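Long-range contact in cephalosporin hydroxylase CMCI (Streptomyces clavuligerus, PDB 2BM8), which takes part in cephamycin biosynthesis, probably in the hydroxylation and methylation that install the methoxy group on the cephalosporin ring: residues W58-Q70 and E87-D101. The protein carries 3 engineered substitutions. Sequence-based numbering, arbitrary orientation.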
ATOM      1  N   TRP B  58      30.072  10.178   1.007  1.00 16.01           N
ATOM      2  CA  TRP B  58      31.188   9.391   1.478  1.00 15.84           C
ATOM      3  C   TRP B  58      32.348  10.348   1.707  1.00 15.59           C
ATOM      4  O   TRP B  58      32.810  10.968   0.765  1.00 16.16           O
ATOM      5  CB  TRP B  58      31.525   8.322   0.459  1.00 15.55           C
ATOM      6  CG  TRP B  58      32.711   7.556   0.814  1.00 16.27           C
ATOM      7  CD1 TRP B  58      33.932   7.647   0.244  1.00 17.09           C
ATOM      8  CD2 TRP B  58      32.818   6.582   1.844  1.00 17.56           C
ATOM      9  NE1 TRP B  58      34.800   6.766   0.839  1.00 16.95           N
ATOM     10  CE2 TRP B  58      34.137   6.100   1.831  1.00 17.52           C
ATOM     11  CE3 TRP B  58      31.918   6.037   2.765  1.00 19.55           C
ATOM     12  CZ2 TRP B  58      34.585   5.114   2.706  1.00 19.16           C
ATOM     13  CZ3 TRP B  58      32.368   5.049   3.636  1.00 20.13           C
ATOM     14  CH2 TRP B  58      33.683   4.601   3.599  1.00 18.91           C
ATOM     15  N   ARG B  59      32.783  10.494   2.956  1.00 15.59           N
ATOM     16  CA  ARG B  59      33.831  11.444   3.327  1.00 16.03           C
ATOM     17  C   ARG B  59      33.715  12.812   2.653  1.00 15.75           C
ATOM     18  O   ARG B  59      34.673  13.292   2.055  1.00 15.84           O
ATOM     19  CB  ARG B  59      35.194  10.861   2.985  1.00 16.20           C
ATOM     20  CG  ARG B  59      35.445   9.518   3.585  1.00 18.28           C
ATOM     21  CD  ARG B  59      36.815   8.916   3.268  1.00 20.95           C
ATOM     22  NE  ARG B  59      37.792   9.883   2.777  1.00 23.54           N
ATOM     23  CZ  ARG B  59      38.985   9.559   2.293  1.00 27.19           C
ATOM     24  NH1 ARG B  59      39.390   8.297   2.243  1.00 28.05           N
ATOM     25  NH2 ARG B  59      39.804  10.516   1.878  1.00 29.71           N
ATOM     26  N   GLY B  60      32.539  13.420   2.714  1.00 15.59           N
ATOM     27  CA  GLY B  60      32.356  14.781   2.233  1.00 15.27           C
ATOM     28  C   GLY B  60      32.183  14.945   0.729  1.00 15.08           C
ATOM     29  O   GLY B  60      32.113  16.073   0.232  1.00 14.58           O
ATOM     30  N   LEU B  61      32.116  13.829   0.006  1.00 15.39           N
ATOM     31  CA  LEU B  61      31.721  13.825  -1.413  1.00 15.72           C
ATOM     32  C   LEU B  61      30.349  13.201  -1.543  1.00 15.50           C
ATOM     33  O   LEU B  61      30.025  12.252  -0.842  1.00 14.36           O
ATOM     34  CB  LEU B  61      32.698  13.015  -2.267  1.00 15.84           C
ATOM     35  CG  LEU B  61      34.159  13.250  -1.927  1.00 16.86           C
ATOM     36  CD1 LEU B  61      35.040  12.167  -2.500  1.00 17.13           C
ATOM     37  CD2 LEU B  61      34.560  14.643  -2.413  1.00 17.84           C
ATOM     38  N   ARG B  62      29.553  13.729  -2.463  1.00 15.73           N
ATOM     39  CA  ARG B  62      28.242  13.161  -2.748  1.00 15.49           C
ATOM     40  C   ARG B  62      28.402  11.749  -3.278  1.00 16.53           C
ATOM     41  O   ARG B  62      29.302  11.492  -4.075  1.00 16.95           O
ATOM     42  CB  ARG B  62      27.526  14.013  -3.774  1.00 14.86           C
ATOM     43  CG  ARG B  62      27.203  15.394  -3.258  1.00 13.50           C
ATOM     44  CD  ARG B  62      26.325  16.175  -4.152  1.00 12.39           C
ATOM     45  NE  ARG B  62      25.133  15.413  -4.443  1.00 13.39           N
ATOM     46  CZ  ARG B  62      24.458  15.429  -5.579  1.00 14.87           C
ATOM     47  NH1 ARG B  62      24.811  16.220  -6.588  1.00 16.06           N
ATOM     48  NH2 ARG B  62      23.403  14.637  -5.689  1.00 15.35           N
ATOM     49  N   MET B  63      27.532  10.850  -2.827  1.00 17.29           N
ATOM     50  CA  MET B  63      27.499   9.462  -3.265  1.00 18.39           C
ATOM     51  C   MET B  63      26.180   9.229  -3.960  1.00 17.97           C
ATOM     52  O   MET B  63      25.150   9.182  -3.304  1.00 17.94           O
ATOM     53  CB  MET B  63      27.571   8.500  -2.064  1.00 19.20           C
ATOM     54  CG  MET B  63      28.937   7.907  -1.800  1.00 21.68           C
ATOM     55  SD  MET B  63      29.357   6.656  -2.990  1.00 27.81           S
ATOM     56  CE  MET B  63      28.535   5.284  -2.374  1.00 28.22           C
ATOM     57  N   LEU B  64      26.216   9.058  -5.277  1.00 18.10           N
ATOM     58  CA  LEU B  64      25.011   8.770  -6.045  1.00 18.18           C
ATOM     59  C   LEU B  64      24.544   7.320  -5.899  1.00 17.61           C
ATOM     60  O   LEU B  64      23.432   7.001  -6.288  1.00 17.73           O
ATOM     61  CB  LEU B  64      25.225   9.079  -7.525  1.00 18.58           C
ATOM     62  CG  LEU B  64      25.351  10.528  -7.995  1.00 20.34           C
ATOM     63  CD1 LEU B  64      24.519  10.708  -9.247  1.00 22.48           C
ATOM     64  CD2 LEU B  64      24.939  11.540  -6.949  1.00 22.15           C
ATOM     65  N   LYS B  65      25.390   6.453  -5.357  1.00 16.82           N
ATOM     66  CA  LYS B  65      25.013   5.076  -5.105  1.00 16.61           C
ATOM     67  C   LYS B  65      24.435   4.942  -3.704  1.00 16.49           C
ATOM     68  O   LYS B  65      25.090   5.293  -2.739  1.00 16.28           O
ATOM     69  CB  LYS B  65      26.219   4.151  -5.306  1.00 16.78           C
ATOM     70  CG  LYS B  65      26.695   4.096  -6.784  1.00 16.62           C
ATOM     71  CD  LYS B  65      27.809   3.083  -6.988  1.00 17.04           C
ATOM     72  CE  LYS B  65      28.475   3.169  -8.371  1.00 16.88           C
ATOM     73  NZ  LYS B  65      27.705   3.933  -9.386  1.00 17.67           N
ATOM     74  N   ASP B  66      23.208   4.433  -3.581  1.00 16.39           N
ATOM     75  CA  ASP B  66      22.564   4.422  -2.277  1.00 16.75           C
ATOM     76  C   ASP B  66      23.019   3.244  -1.397  1.00 16.34           C
ATOM     77  O   ASP B  66      23.759   2.385  -1.870  1.00 16.07           O
ATOM     78  CB  ASP B  66      21.032   4.638  -2.382  1.00 17.04           C
ATOM     79  CG  ASP B  66      20.294   3.505  -3.025  1.00 19.10           C
ATOM     80  OD1 ASP B  66      20.648   2.320  -2.821  1.00 21.11           O
ATOM     81  OD2 ASP B  66      19.282   3.735  -3.732  1.00 22.16           O
ATOM     82  N   PRO B  67      22.687   3.272  -0.104  1.00 15.97           N
ATOM     83  CA  PRO B  67      23.137   2.239   0.828  1.00 16.02           C
ATOM     84  C   PRO B  67      22.880   0.787   0.417  1.00 16.15           C
ATOM     85  O   PRO B  67      23.701  -0.051   0.703  1.00 16.50           O
ATOM     86  CB  PRO B  67      22.363   2.571   2.110  1.00 16.01           C
ATOM     87  CG  PRO B  67      22.220   4.032   2.061  1.00 16.40           C
ATOM     88  CD  PRO B  67      21.934   4.328   0.603  1.00 16.13           C
ATOM     89  N   ASP B  68      21.769   0.493  -0.225  1.00 16.14           N
ATOM     90  CA  ASP B  68      21.488  -0.871  -0.632  1.00 16.29           C
ATOM     91  C   ASP B  68      22.428  -1.278  -1.758  1.00 15.53           C
ATOM     92  O   ASP B  68      22.853  -2.429  -1.831  1.00 15.57           O
ATOM     93  CB  ASP B  68      20.010  -0.995  -1.027  1.00 16.59           C
ATOM     94  CG  ASP B  68      19.079  -0.632   0.143  1.00 20.02           C
ATOM     95  OD1 ASP B  68      19.316  -1.171   1.262  1.00 24.62           O
ATOM     96  OD2 ASP B  68      18.128   0.203   0.076  1.00 21.07           O
ATOM     97  N   THR B  69      22.756  -0.330  -2.631  1.00 14.54           N
ATOM     98  CA  THR B  69      23.713  -0.576  -3.705  1.00 14.28           C
ATOM     99  C   THR B  69      25.157  -0.753  -3.199  1.00 14.05           C
ATOM    100  O   THR B  69      25.864  -1.661  -3.640  1.00 13.05           O
ATOM    101  CB  THR B  69      23.635   0.560  -4.703  1.00 14.18           C
ATOM    102  OG1 THR B  69      22.344   0.540  -5.311  1.00 15.28           O
ATOM    103  CG2 THR B  69      24.593   0.345  -5.862  1.00 14.26           C
ATOM    104  N   GLN B  70      25.567   0.128  -2.284  1.00 13.75           N
ATOM    105  CA  GLN B  70      26.839   0.010  -1.591  1.00 13.89           C
ATOM    106  C   GLN B  70      26.977  -1.369  -0.954  1.00 14.00           C
ATOM    107  O   GLN B  70      28.033  -1.989  -1.060  1.00 14.12           O
ATOM    108  CB  GLN B  70      26.964   1.089  -0.512  1.00 13.82           C
ATOM    109  CG  GLN B  70      27.161   2.507  -1.038  1.00 13.86           C
ATOM    110  CD  GLN B  70      27.078   3.548   0.082  1.00 14.17           C
ATOM    111  OE1 GLN B  70      27.724   3.392   1.135  1.00 13.10           O
ATOM    112  NE2 GLN B  70      26.279   4.599  -0.133  1.00 11.69           N
ATOM    113  N   GLU B  87      34.551   2.750 -13.971  1.00 16.76           N
ATOM    114  CA  GLU B  87      33.296   3.503 -13.997  1.00 17.39           C
ATOM    115  C   GLU B  87      33.219   4.289 -15.285  1.00 17.34           C
ATOM    116  O   GLU B  87      34.029   5.168 -15.491  1.00 17.18           O
ATOM    117  CB  GLU B  87      33.242   4.511 -12.844  1.00 17.57           C
ATOM    118  CG  GLU B  87      32.559   3.995 -11.595  1.00 20.07           C
ATOM    119  CD  GLU B  87      31.048   3.972 -11.716  1.00 22.08           C
ATOM    120  OE1 GLU B  87      30.539   4.068 -12.857  1.00 21.90           O
ATOM    121  OE2 GLU B  87      30.377   3.874 -10.664  1.00 23.13           O
ATOM    122  N   LEU B  88      32.257   3.968 -16.139  1.00 17.62           N
ATOM    123  CA  LEU B  88      31.889   4.797 -17.296  1.00 17.91           C
ATOM    124  C   LEU B  88      30.800   5.746 -16.797  1.00 18.07           C
ATOM    125  O   LEU B  88      29.733   5.288 -16.398  1.00 17.94           O
ATOM    126  CB  LEU B  88      31.331   3.911 -18.420  1.00 18.01           C
ATOM    127  CG  LEU B  88      31.533   4.214 -19.909  1.00 18.64           C
ATOM    128  CD1 LEU B  88      30.409   3.577 -20.688  1.00 17.68           C
ATOM    129  CD2 LEU B  88      31.656   5.711 -20.267  1.00 19.74           C
ATOM    130  N   GLY B  89      31.068   7.053 -16.811  1.00 18.15           N
ATOM    131  CA  GLY B  89      30.227   8.037 -16.145  1.00 18.19           C
ATOM    132  C   GLY B  89      30.750   8.343 -14.748  1.00 18.29           C
ATOM    133  O   GLY B  89      30.598   7.527 -13.850  1.00 18.73           O
ATOM    134  N   VAL B  90      31.346   9.522 -14.554  1.00 18.20           N
ATOM    135  CA  VAL B  90      32.039   9.851 -13.309  1.00 17.84           C
ATOM    136  C   VAL B  90      31.298  10.860 -12.420  1.00 17.87           C
ATOM    137  O   VAL B  90      31.179  10.633 -11.199  1.00 18.16           O
ATOM    138  CB  VAL B  90      33.450  10.390 -13.607  1.00 17.84           C
ATOM    139  CG1 VAL B  90      34.130  10.908 -12.345  1.00 17.53           C
ATOM    140  CG2 VAL B  90      34.293   9.321 -14.251  1.00 17.15           C
ATOM    141  N   TYR B  91      30.831  11.964 -13.019  1.00 17.34           N
ATOM    142  CA  TYR B  91      30.223  13.100 -12.280  1.00 16.72           C
ATOM    143  C   TYR B  91      31.177  13.709 -11.220  1.00 16.06           C
ATOM    144  O   TYR B  91      32.200  14.266 -11.584  1.00 16.11           O
ATOM    145  CB  TYR B  91      28.849  12.715 -11.694  1.00 16.63           C
ATOM    146  CG  TYR B  91      28.051  13.881 -11.087  1.00 16.63           C
ATOM    147  CD1 TYR B  91      27.797  15.044 -11.807  1.00 16.59           C
ATOM    148  CD2 TYR B  91      27.573  13.813  -9.780  1.00 17.03           C
ATOM    149  CE1 TYR B  91      27.082  16.111 -11.234  1.00 17.28           C
ATOM    150  CE2 TYR B  91      26.854  14.865  -9.203  1.00 16.46           C
ATOM    151  CZ  TYR B  91      26.609  16.005  -9.928  1.00 17.09           C
ATOM    152  OH  TYR B  91      25.883  17.027  -9.343  1.00 16.53           O
ATOM    153  N   ASN B  92      30.862  13.579  -9.928  1.00 15.55           N
ATOM    154  CA  ASN B  92      31.661  14.182  -8.856  1.00 15.02           C
ATOM    155  C   ASN B  92      32.812  13.305  -8.359  1.00 14.79           C
ATOM    156  O   ASN B  92      33.693  13.794  -7.652  1.00 13.59           O
ATOM    157  CB  ASN B  92      30.776  14.546  -7.664  1.00 14.96           C
ATOM    158  CG  ASN B  92      30.328  13.337  -6.896  1.00 14.54           C
ATOM    159  OD1 ASN B  92      29.743  12.427  -7.470  1.00 14.81           O
ATOM    160  ND2 ASN B  92      30.605  13.304  -5.599  1.00 12.69           N
ATOM    161  N   GLY B  93      32.764  12.009  -8.684  1.00 14.73           N
ATOM    162  CA  GLY B  93      33.860  11.097  -8.405  1.00 14.89           C
ATOM    163  C   GLY B  93      33.747  10.394  -7.066  1.00 14.99           C
ATOM    164  O   GLY B  93      34.648   9.647  -6.665  1.00 14.62           O
ATOM    165  N   GLY B  94      32.635  10.621  -6.381  1.00 15.43           N
ATOM    166  CA  GLY B  94      32.421  10.070  -5.056  1.00 16.10           C
ATOM    167  C   GLY B  94      32.542   8.561  -5.084  1.00 16.88           C
ATOM    168  O   GLY B  94      33.296   7.974  -4.301  1.00 17.79           O
ATOM    169  N   SER B  95      31.842   7.926  -6.014  1.00 16.65           N
ATOM    170  CA  SER B  95      31.848   6.479  -6.081  1.00 16.70           C
ATOM    171  C   SER B  95      33.243   5.907  -6.426  1.00 15.98           C
ATOM    172  O   SER B  95      33.580   4.808  -6.018  1.00 16.42           O
ATOM    173  CB  SER B  95      30.785   6.007  -7.072  1.00 16.67           C
ATOM    174  OG  SER B  95      31.198   6.332  -8.383  1.00 19.13           O
ATOM    175  N   LEU B  96      34.053   6.641  -7.167  1.00 15.71           N
ATOM    176  CA  LEU B  96      35.461   6.248  -7.396  1.00 15.28           C
ATOM    177  C   LEU B  96      36.278   6.155  -6.094  1.00 14.80           C
ATOM    178  O   LEU B  96      36.938   5.154  -5.843  1.00 14.45           O
ATOM    179  CB  LEU B  96      36.150   7.268  -8.292  1.00 15.34           C
ATOM    180  CG  LEU B  96      36.092   7.130  -9.808  1.00 16.65           C
ATOM    181  CD1 LEU B  96      34.874   6.381 -10.293  1.00 17.21           C
ATOM    182  CD2 LEU B  96      36.173   8.514 -10.420  1.00 16.75           C
ATOM    183  N   ALA B  97      36.251   7.220  -5.292  1.00 14.10           N
ATOM    184  CA  ALA B  97      36.956   7.244  -4.024  1.00 13.76           C
ATOM    185  C   ALA B  97      36.437   6.170  -3.085  1.00 13.91           C
ATOM    186  O   ALA B  97      37.210   5.588  -2.327  1.00 13.80           O
ATOM    187  CB  ALA B  97      36.827   8.599  -3.370  1.00 14.09           C
ATOM    188  N   TRP B  98      35.132   5.908  -3.141  1.00 14.12           N
ATOM    189  CA  TRP B  98      34.505   4.890  -2.310  1.00 14.11           C
ATOM    190  C   TRP B  98      35.044   3.513  -2.686  1.00 13.66           C
ATOM    191  O   TRP B  98      35.489   2.773  -1.819  1.00 14.19           O
ATOM    192  CB  TRP B  98      32.976   4.938  -2.441  1.00 14.75           C
ATOM    193  CG  TRP B  98      32.275   3.936  -1.577  1.00 15.47           C
ATOM    194  CD1 TRP B  98      32.101   4.005  -0.240  1.00 17.74           C
ATOM    195  CD2 TRP B  98      31.693   2.709  -1.992  1.00 16.75           C
ATOM    196  NE1 TRP B  98      31.424   2.900   0.216  1.00 18.47           N
ATOM    197  CE2 TRP B  98      31.169   2.083  -0.848  1.00 17.89           C
ATOM    198  CE3 TRP B  98      31.548   2.074  -3.223  1.00 19.47           C
ATOM    199  CZ2 TRP B  98      30.526   0.861  -0.895  1.00 18.20           C
ATOM    200  CZ3 TRP B  98      30.899   0.865  -3.273  1.00 19.24           C
ATOM    201  CH2 TRP B  98      30.406   0.265  -2.114  1.00 19.69           C
ATOM    202  N   PHE B  99      35.031   3.191  -3.970  1.00 13.01           N
ATOM    203  CA  PHE B  99      35.555   1.909  -4.446  1.00 12.93           C
ATOM    204  C   PHE B  99      37.019   1.725  -4.059  1.00 13.13           C
ATOM    205  O   PHE B  99      37.421   0.636  -3.654  1.00 12.71           O
ATOM    206  CB  PHE B  99      35.442   1.788  -5.969  1.00 12.58           C
ATOM    207  CG  PHE B  99      34.109   1.310  -6.449  1.00 11.93           C
ATOM    208  CD1 PHE B  99      33.397   2.040  -7.390  1.00 10.79           C
ATOM    209  CD2 PHE B  99      33.571   0.121  -5.988  1.00 11.93           C
ATOM    210  CE1 PHE B  99      32.171   1.602  -7.845  1.00 10.43           C
ATOM    211  CE2 PHE B  99      32.343  -0.326  -6.447  1.00 10.88           C
ATOM    212  CZ  PHE B  99      31.644   0.423  -7.375  1.00 11.09           C
ATOM    213  N   ARG B 100      37.801   2.792  -4.213  1.00 13.43           N
ATOM    214  CA  ARG B 100      39.208   2.807  -3.832  1.00 13.91           C
ATOM    215  C   ARG B 100      39.374   2.574  -2.339  1.00 14.30           C
ATOM    216  O   ARG B 100      40.109   1.700  -1.921  1.00 14.21           O
ATOM    217  CB  ARG B 100      39.855   4.141  -4.215  1.00 13.58           C
ATOM    218  CG  ARG B 100      41.370   4.134  -4.108  1.00 13.55           C
ATOM    219  CD  ARG B 100      41.932   4.580  -2.737  1.00 15.09           C
ATOM    220  NE  ARG B 100      41.256   5.769  -2.209  1.00 15.74           N
ATOM    221  CZ  ARG B 100      41.436   7.005  -2.670  1.00 16.21           C
ATOM    222  NH1 ARG B 100      42.271   7.245  -3.669  1.00 16.71           N
ATOM    223  NH2 ARG B 100      40.774   8.013  -2.140  1.00 16.70           N
ATOM    224  N   ASP B 101      38.691   3.372  -1.534  1.00 15.21           N
ATOM    225  CA  ASP B 101      38.751   3.221  -0.080  1.00 15.58           C
ATOM    226  C   ASP B 101      38.407   1.799   0.330  1.00 16.18           C
ATOM    227  O   ASP B 101      39.126   1.192   1.101  1.00 16.18           O
ATOM    228  CB  ASP B 101      37.776   4.168   0.600  1.00 15.38           C
ATOM    229  CG  ASP B 101      38.242   5.593   0.585  1.00 14.96           C
ATOM    230  OD1 ASP B 101      39.359   5.891   0.139  1.00 12.99           O
ATOM    231  OD2 ASP B 101      37.528   6.498   1.007  1.00 16.57           O
TER
HETATM  232  O   HOH W   1      30.853  15.731  -4.064  1.00 15.93           O
HETATM  233  O   HOH W   2      29.584   1.806   2.707  1.00 26.55           O
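In this Rossmann-like methyltransferase fold, the glycine-rich turn after strand 84-88 leads into helix 94-106, and the hairpin ending in Leu-61 and Arg-62 packs over that turn and helix. Trp-58 and Trp-98 form a T-shaped pair, planes at 90°: the edge of Trp-98, at CD1, points into a face of Trp-58, 3.4 Å from its CD2. Because Trp-98 CG is anti to its backbone N (chi1 -178°), the indole lies between the hairpin and helix 67-80; Met-63 CE and Gln-70 CG cover one of its faces, flexible chains suited to a broad flat ring. At the Trp-58 edge, NE1 donates to Asp-101 OD2 (2.7 Å), an oxygen that also forms a salt bridge with Arg-59 NH1, whose hydrogen bond is weak, while Arg-100 holds OD1. A leucine in place of Trp-58 would probably leave OD2 without its indole donor and uncover the edge of Trp-98. Lys-65 NZ reaches past Ser-95 CB to a salt bridge with Glu-87 OE2, its hydrogen bond weak, and to another with Glu-186; Asn-160 donates to Glu-87 OE1. Gly-94 suits its place because a CB would strike Arg-62 O. That carbonyl accepts from Asn-92 ND2 at 2.7 Å, and a water accepts from both Asn-92 ND2 and Arg-62 N.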